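Local atomic coordinates of annexin A8 (Homo sapiens, PDB entry 1W3W), a protein that binds calcium and acidic phospholipids and acts as an anticoagulant by indirectly inhibiting the thromboplastin-specific complex. Residues 19-24 with 56-61; 172-177 with 210-215; 180-185 with 214-219. One frame throughout, in Å; residues are numbered along the deposited sequence.

Interaction 1 comes first along the chain and lies in the first annexin repeat; interactions 2 and 3 follow in the third. Interactions 1 and 2 are comparable: in each, the chain entering a helix (24-34 or 176-191) rests on a later helix of the same repeat (53-67 or 210-224). Their centres are about 44 Å apart. Interaction 3 continues from interaction 2 into the helix pair itself, with centres about 9 Å apart, and the two touch where His212 meets Asp182. Interactions 1 and 3 are about 50 Å apart between centres, on opposite sides of the chain's centre. The three thus sample packing within two repeats of the all-helical annexin core, away from the calcium site.

Interaction 1 of 3, residues 19-24 with 56-61; sequences SHFNPD and RQQIAK
Pro23 lies against the backbone of Gln58 and Ile59, where the chain leading into helix 24-34 passes over helix 53-67 in the first annexin repeat. This repeat fold is built from five helices, of which the third, here helix 53-67, lies across the others. The closest approach is by the proline CB, 3.7 Å from Gln58 O, and the same CB lies 4.0 Å from Ile59 CG1. Ring and glutamine side chain cross at about a right angle, with Pro23 CB 3.9 Å from Gln58 CB. The backbones are correspondingly close, the CA atoms of Pro23 and Ile59 being 4.9 Å apart.

Phe21 widens the apolar patch. Its CZ brings the ring edge, near the ring plane, to Ile59 CD1 at 4.2 Å. Its CD2 meets Gln58 OE1 at 3.9 Å, an oblique approach in which the ring and amide planes are 76° apart; this is a van der Waals contact. The ring reaches the helix because CG stands opposite the backbone N (chi1 -178°), while the Gln58 chain runs extended beyond CG and brings its amide to the ring. One ring face, toward its rim, is overlain by Pro23 N.

Further out, Ile59 also touches Asp26 and Leu30 of helix 24-34, so the packing continues into the helix that this chain enters. Phe21 and Ile59 both touch Arg51 as well. Asp24 OD1 hydrogen-bonds Ser62 OG, a polar tie between the same two elements one turn beyond Gln58. Just ahead of helix 24-34 the chain is shaped by a capping bond from Asp24 N to Asn22 OD1, 3.1 Å long, in which the donor stands 58° out of the plane of the Asn22 carbonyl.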
# COMPACT_ATOMS: atom_id res chain seq x y z
N SER A 19 -13.33 -23.49 -3.36
CA SER A 19 -13.39 -24.81 -4.00
C SER A 19 -14.43 -24.83 -5.13
O SER A 19 -14.22 -25.44 -6.17
CB SER A 19 -13.71 -25.91 -2.98
OG SER A 19 -15.10 -25.97 -2.69
N HIS A 20 -15.56 -24.15 -4.89
CA HIS A 20 -16.65 -24.05 -5.86
C HIS A 20 -17.76 -23.15 -5.30
O HIS A 20 -18.26 -23.39 -4.19
CB HIS A 20 -17.22 -25.43 -6.17
CG HIS A 20 -18.36 -25.39 -7.13
ND1 HIS A 20 -18.45 -24.45 -8.13
CD2 HIS A 20 -19.47 -26.16 -7.23
CE1 HIS A 20 -19.56 -24.65 -8.82
NE2 HIS A 20 -20.20 -25.68 -8.29
N PHE A 21 -18.18 -22.13 -6.07
CA PHE A 21 -18.92 -21.02 -5.47
C PHE A 21 -20.09 -20.49 -6.32
O PHE A 21 -19.91 -20.10 -7.48
CB PHE A 21 -17.93 -19.88 -5.18
CG PHE A 21 -18.56 -18.68 -4.54
CD1 PHE A 21 -19.10 -18.77 -3.27
CD2 PHE A 21 -18.62 -17.47 -5.22
CE1 PHE A 21 -19.69 -17.66 -2.68
CE2 PHE A 21 -19.20 -16.37 -4.64
CZ PHE A 21 -19.74 -16.46 -3.37
N ASN A 22 -21.27 -20.48 -5.72
CA ASN A 22 -22.46 -19.86 -6.31
C ASN A 22 -22.66 -18.48 -5.67
O ASN A 22 -22.99 -18.41 -4.49
CB ASN A 22 -23.70 -20.75 -6.06
CG ASN A 22 -25.01 -20.12 -6.54
OD1 ASN A 22 -25.02 -19.15 -7.31
ND2 ASN A 22 -26.14 -20.70 -6.11
N PRO A 23 -22.45 -17.40 -6.42
CA PRO A 23 -22.61 -16.03 -5.88
C PRO A 23 -24.05 -15.52 -5.70
O PRO A 23 -24.23 -14.48 -5.08
CB PRO A 23 -21.92 -15.17 -6.93
CG PRO A 23 -22.13 -15.91 -8.18
CD PRO A 23 -22.02 -17.36 -7.83
N ASP A 24 -25.04 -16.22 -6.26
CA ASP A 24 -26.40 -15.71 -6.33
C ASP A 24 -27.05 -15.44 -4.97
O ASP A 24 -27.63 -14.39 -4.78
CB ASP A 24 -27.30 -16.63 -7.18
CG ASP A 24 -26.96 -16.60 -8.67
OD1 ASP A 24 -26.16 -15.74 -9.12
OD2 ASP A 24 -27.46 -17.40 -9.47
N ARG A 56 -16.26 -11.59 -4.41
CA ARG A 56 -16.96 -10.31 -4.50
C ARG A 56 -17.24 -9.86 -5.94
O ARG A 56 -18.29 -9.29 -6.19
CB ARG A 56 -16.19 -9.20 -3.80
CG ARG A 56 -16.10 -9.33 -2.31
CD ARG A 56 -15.33 -8.16 -1.66
NE ARG A 56 -14.63 -8.68 -0.51
CZ ARG A 56 -13.33 -8.64 -0.29
NH1 ARG A 56 -12.48 -8.00 -1.09
NH2 ARG A 56 -12.88 -9.25 0.80
N GLN A 57 -16.31 -10.07 -6.86
CA GLN A 57 -16.52 -9.70 -8.26
C GLN A 57 -17.64 -10.54 -8.89
O GLN A 57 -18.46 -10.03 -9.66
CB GLN A 57 -15.22 -9.86 -9.08
CG GLN A 57 -13.99 -9.09 -8.54
CD GLN A 57 -14.29 -7.65 -8.19
OE1 GLN A 57 -15.02 -6.98 -8.91
NE2 GLN A 57 -13.73 -7.17 -7.09
N GLN A 58 -17.70 -11.81 -8.52
CA GLN A 58 -18.77 -12.70 -8.96
C GLN A 58 -20.11 -12.27 -8.38
O GLN A 58 -21.13 -12.26 -9.08
CB GLN A 58 -18.47 -14.15 -8.56
CG GLN A 58 -17.22 -14.73 -9.19
CD GLN A 58 -16.91 -16.13 -8.67
OE1 GLN A 58 -15.99 -16.31 -7.86
NE2 GLN A 58 -17.65 -17.12 -9.14
N ILE A 59 -20.11 -11.90 -7.10
CA ILE A 59 -21.29 -11.37 -6.44
C ILE A 59 -21.79 -10.08 -7.14
O ILE A 59 -22.98 -9.92 -7.39
CB ILE A 59 -21.02 -11.13 -4.94
CG1 ILE A 59 -20.85 -12.47 -4.21
CG2 ILE A 59 -22.16 -10.37 -4.31
CD1 ILE A 59 -20.28 -12.33 -2.83
N ALA A 60 -20.87 -9.20 -7.49
CA ALA A 60 -21.22 -7.96 -8.19
C ALA A 60 -21.89 -8.26 -9.52
O ALA A 60 -22.92 -7.64 -9.87
CB ALA A 60 -19.98 -7.08 -8.40
N LYS A 61 -21.36 -9.23 -10.26
CA LYS A 61 -21.93 -9.61 -11.56
C LYS A 61 -23.33 -10.20 -11.42
O LYS A 61 -24.25 -9.87 -12.18
CB LYS A 61 -21.02 -10.59 -12.29
CG LYS A 61 -21.44 -10.84 -13.73
CD LYS A 61 -20.32 -11.49 -14.55
CE LYS A 61 -20.84 -12.56 -15.53
NZ LYS A 61 -20.33 -12.35 -16.92

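Interaction 2 of 3, residues 172-177 with 210-215; sequences SFVDPA and ATHLLR
His212 ND1 and the backbone N of Asp175 are joined through one water: ND1 of His212 lies 2.7 Å from the water oxygen, in the plane of the ring at its edge, and Asp175 N donates to that oxygen at 3.0 Å. The other ring nitrogen, NE2, is hydrogen-bonded to Asp182 OD1, so the imidazole is held at both nitrogens, which should restrict its rotation.

Val174 packs beside this bridge, its two methyls dividing the work. A chi1 of 179° turns CG1 toward the histidine, 3.9 Å from His212 ND1 and 4.1 Å from Arg215 CB. On the other branch, Val174 CG2 lies 3.7 Å from Thr211 CG2, the two side chains crossing at a slant. Farther along, Arg215, bent at chi2, brings NH2 to 4.0 Å from Pro176 CB, a loose contact at the surface.

Asp175 is the N-cap of helix 176-191, although its OD1 accepts only weakly from Ala177 N. Here, in the third annexin repeat, the chain entering helix 176-191 lies over the first turns of helix 210-224, the third helix of the five-helix annexin fold.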
# COMPACT_ATOMS: atom_id res chain seq x y z
N SER A 172 19.94 -14.90 -6.80
CA SER A 172 20.58 -14.81 -5.48
C SER A 172 22.03 -14.34 -5.63
O SER A 172 22.70 -14.07 -4.63
CB SER A 172 20.52 -16.16 -4.75
OG SER A 172 21.17 -17.18 -5.49
N PHE A 173 22.49 -14.22 -6.87
CA PHE A 173 23.86 -13.79 -7.16
C PHE A 173 24.02 -12.27 -7.18
O PHE A 173 23.44 -11.57 -8.01
CB PHE A 173 24.36 -14.39 -8.48
CG PHE A 173 24.98 -15.75 -8.32
CD1 PHE A 173 24.19 -16.89 -8.39
CD2 PHE A 173 26.35 -15.88 -8.10
CE1 PHE A 173 24.76 -18.16 -8.25
CE2 PHE A 173 26.92 -17.14 -7.95
CZ PHE A 173 26.13 -18.28 -8.03
N VAL A 174 24.84 -11.78 -6.27
CA VAL A 174 25.19 -10.39 -6.18
C VAL A 174 26.62 -10.25 -6.69
O VAL A 174 27.49 -11.06 -6.38
CB VAL A 174 25.07 -9.91 -4.73
CG1 VAL A 174 25.45 -8.44 -4.59
CG2 VAL A 174 23.66 -10.15 -4.23
N ASP A 175 26.86 -9.22 -7.47
CA ASP A 175 28.20 -8.88 -7.91
C ASP A 175 28.92 -8.16 -6.75
O ASP A 175 28.58 -7.03 -6.46
CB ASP A 175 28.08 -7.96 -9.12
CG ASP A 175 29.41 -7.58 -9.74
OD1 ASP A 175 30.45 -7.62 -9.04
OD2 ASP A 175 29.49 -7.21 -10.92
N PRO A 176 29.91 -8.80 -6.11
CA PRO A 176 30.53 -8.21 -4.93
C PRO A 176 31.32 -6.93 -5.23
O PRO A 176 31.38 -6.06 -4.35
CB PRO A 176 31.46 -9.32 -4.41
CG PRO A 176 31.72 -10.21 -5.62
CD PRO A 176 30.51 -10.11 -6.45
N ALA A 177 31.93 -6.83 -6.41
CA ALA A 177 32.66 -5.62 -6.77
C ALA A 177 31.72 -4.43 -6.93
O ALA A 177 32.04 -3.32 -6.52
CB ALA A 177 33.45 -5.84 -8.07
N ALA A 210 16.68 -5.89 -4.71
CA ALA A 210 16.61 -5.99 -3.25
C ALA A 210 17.79 -6.76 -2.68
O ALA A 210 18.38 -6.37 -1.69
CB ALA A 210 15.30 -6.63 -2.81
N THR A 211 18.14 -7.87 -3.32
CA THR A 211 19.22 -8.72 -2.84
C THR A 211 20.59 -8.03 -2.91
O THR A 211 21.43 -8.16 -2.00
CB THR A 211 19.23 -10.01 -3.70
OG1 THR A 211 17.95 -10.66 -3.59
CG2 THR A 211 20.22 -11.02 -3.14
N HIS A 212 20.81 -7.31 -3.99
CA HIS A 212 22.01 -6.50 -4.16
C HIS A 212 22.04 -5.40 -3.10
O HIS A 212 23.06 -5.17 -2.48
CB HIS A 212 22.04 -5.89 -5.56
CG HIS A 212 23.20 -4.98 -5.81
ND1 HIS A 212 24.25 -5.33 -6.63
CD2 HIS A 212 23.47 -3.73 -5.36
CE1 HIS A 212 25.11 -4.33 -6.68
NE2 HIS A 212 24.67 -3.35 -5.91
N LEU A 213 20.90 -4.75 -2.86
CA LEU A 213 20.84 -3.62 -1.92
C LEU A 213 21.12 -4.07 -0.51
O LEU A 213 21.78 -3.35 0.23
CB LEU A 213 19.49 -2.92 -1.98
CG LEU A 213 19.27 -1.96 -3.16
CD1 LEU A 213 17.85 -1.44 -3.10
CD2 LEU A 213 20.25 -0.82 -3.16
N LEU A 214 20.67 -5.27 -0.14
CA LEU A 214 20.97 -5.78 1.20
C LEU A 214 22.46 -5.90 1.42
O LEU A 214 22.97 -5.60 2.51
CB LEU A 214 20.29 -7.12 1.46
CG LEU A 214 18.78 -6.97 1.66
CD1 LEU A 214 18.07 -8.31 1.54
CD2 LEU A 214 18.51 -6.34 3.01
N ARG A 215 23.17 -6.36 0.40
CA ARG A 215 24.62 -6.44 0.48
C ARG A 215 25.25 -5.04 0.50
O ARG A 215 26.23 -4.82 1.19
CB ARG A 215 25.18 -7.29 -0.66
CG ARG A 215 26.69 -7.45 -0.64
CD ARG A 215 27.19 -8.37 0.46
NE ARG A 215 28.45 -9.00 0.06
CZ ARG A 215 28.56 -10.10 -0.69
NH1 ARG A 215 27.48 -10.75 -1.13
NH2 ARG A 215 29.77 -10.57 -0.98
O HOH W 1 24.56 -7.45 -8.24

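Interaction 3 of 3, residues 180-185 with 214-219; sequences LQDAQD and LRVFEE
Torsions decide which atoms of Val216 and Glu219 meet helix 176-191. In Val216, a chi1 of 170° splits the two methyls between neighbouring residues, CG1 lying 4.0 Å from Ala183 N and CG2 3.7 Å from Asp182 CB. Glu219 bends at chi2 (-58°), and its OE2 ends 3.6 Å from Leu180 CD1, the two side chains running roughly perpendicular to each other.

Between these two pairs sits the methyl of Ala183. Its CB is 3.7 Å from Glu219 CB and 3.8 Å from Val216 O, thus touching both a side chain and the backbone of the facing helix. Such a small residue is consistent with the close spacing found here: the axes of segments 180-185 and 214-219 approach to 8.3 Å with a signed crossing angle of -55°, and the CA atoms of Ala183 and Val216 are 5.3 Å apart. The pairs across the helices are van der Waals contacts. The Asp182 carboxylate is engaged elsewhere, its OD1 in a salt bridge to Arg208 NE, with His212 as a second partner.

The first and third helices of the third annexin repeat are joined in this way. Asp182 also touches Ile204 of helix 198-207, Leu180 and Ala183 reach on to Ile223 farther along helix 210-224, and Phe217 turns away to Leu205 of helix 198-207 and Val248 of helix 238-252.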
# COMPACT_ATOMS: atom_id res chain seq x y z
N LEU A 180 30.30 -3.26 -3.50
CA LEU A 180 31.29 -2.44 -2.81
C LEU A 180 31.39 -1.04 -3.40
O LEU A 180 31.47 -0.06 -2.66
CB LEU A 180 32.67 -3.12 -2.80
CG LEU A 180 33.74 -2.42 -1.96
CD1 LEU A 180 33.35 -2.40 -0.48
CD2 LEU A 180 35.11 -3.07 -2.12
N GLN A 181 31.39 -0.96 -4.73
CA GLN A 181 31.40 0.33 -5.41
C GLN A 181 30.15 1.16 -5.09
O GLN A 181 30.24 2.36 -4.87
CB GLN A 181 31.55 0.18 -6.92
CG GLN A 181 31.90 1.50 -7.62
CD GLN A 181 33.16 2.19 -7.03
OE1 GLN A 181 34.24 1.58 -6.99
NE2 GLN A 181 33.03 3.45 -6.58
N ASP A 182 28.99 0.52 -5.09
CA ASP A 182 27.75 1.19 -4.71
C ASP A 182 27.84 1.73 -3.28
O ASP A 182 27.45 2.86 -3.05
CB ASP A 182 26.56 0.25 -4.85
CG ASP A 182 26.10 0.09 -6.28
OD1 ASP A 182 25.24 -0.79 -6.50
OD2 ASP A 182 26.55 0.79 -7.23
N ALA A 183 28.37 0.95 -2.35
CA ALA A 183 28.49 1.38 -0.97
C ALA A 183 29.51 2.53 -0.83
O ALA A 183 29.28 3.49 -0.09
CB ALA A 183 28.89 0.24 -0.10
N GLN A 184 30.61 2.43 -1.56
CA GLN A 184 31.59 3.49 -1.62
C GLN A 184 30.98 4.77 -2.18
O GLN A 184 31.23 5.85 -1.66
CB GLN A 184 32.79 3.05 -2.47
CG GLN A 184 34.01 3.97 -2.37
CD GLN A 184 34.62 3.98 -0.97
OE1 GLN A 184 34.70 5.03 -0.32
NE2 GLN A 184 35.04 2.80 -0.50
N ASP A 185 30.16 4.66 -3.22
CA ASP A 185 29.52 5.83 -3.83
C ASP A 185 28.50 6.48 -2.91
O ASP A 185 28.35 7.70 -2.93
CB ASP A 185 28.81 5.46 -5.14
CG ASP A 185 29.77 5.17 -6.27
OD1 ASP A 185 29.30 4.67 -7.31
OD2 ASP A 185 31.01 5.35 -6.19
N LEU A 214 20.67 -5.27 -0.14
CA LEU A 214 20.97 -5.78 1.20
C LEU A 214 22.46 -5.90 1.42
O LEU A 214 22.97 -5.60 2.51
CB LEU A 214 20.29 -7.12 1.46
CG LEU A 214 18.78 -6.97 1.66
CD1 LEU A 214 18.07 -8.31 1.54
CD2 LEU A 214 18.51 -6.34 3.01
N ARG A 215 23.17 -6.36 0.40
CA ARG A 215 24.62 -6.44 0.48
C ARG A 215 25.25 -5.04 0.50
O ARG A 215 26.23 -4.82 1.19
CB ARG A 215 25.18 -7.29 -0.66
CG ARG A 215 26.69 -7.45 -0.64
CD ARG A 215 27.19 -8.37 0.46
NE ARG A 215 28.45 -9.00 0.06
CZ ARG A 215 28.56 -10.10 -0.69
NH1 ARG A 215 27.48 -10.75 -1.13
NH2 ARG A 215 29.77 -10.57 -0.98
N VAL A 216 24.70 -4.10 -0.27
CA VAL A 216 25.19 -2.74 -0.26
C VAL A 216 25.05 -2.15 1.15
O VAL A 216 25.97 -1.49 1.61
CB VAL A 216 24.47 -1.85 -1.30
CG1 VAL A 216 24.81 -0.38 -1.11
CG2 VAL A 216 24.82 -2.27 -2.72
N PHE A 217 23.93 -2.41 1.82
CA PHE A 217 23.71 -1.84 3.15
C PHE A 217 24.71 -2.40 4.15
O PHE A 217 25.20 -1.66 4.99
CB PHE A 217 22.29 -2.11 3.67
CG PHE A 217 21.20 -1.52 2.84
CD1 PHE A 217 21.44 -0.49 1.93
CD2 PHE A 217 19.91 -1.97 2.99
CE1 PHE A 217 20.42 0.05 1.19
CE2 PHE A 217 18.89 -1.44 2.23
CZ PHE A 217 19.15 -0.45 1.32
N GLU A 218 25.00 -3.69 4.05
CA GLU A 218 26.03 -4.32 4.88
C GLU A 218 27.39 -3.67 4.67
O GLU A 218 28.07 -3.31 5.64
CB GLU A 218 26.17 -5.80 4.54
CG GLU A 218 25.09 -6.72 5.06
CD GLU A 218 25.39 -8.17 4.70
OE1 GLU A 218 26.33 -8.75 5.31
OE2 GLU A 218 24.73 -8.71 3.79
N GLU A 219 27.81 -3.54 3.41
CA GLU A 219 29.11 -2.95 3.07
C GLU A 219 29.19 -1.48 3.49
O GLU A 219 30.23 -1.02 3.96
CB GLU A 219 29.40 -3.06 1.56
CG GLU A 219 29.60 -4.47 1.05
CD GLU A 219 30.73 -5.19 1.77
OE1 GLU A 219 30.50 -6.32 2.24
OE2 GLU A 219 31.84 -4.63 1.89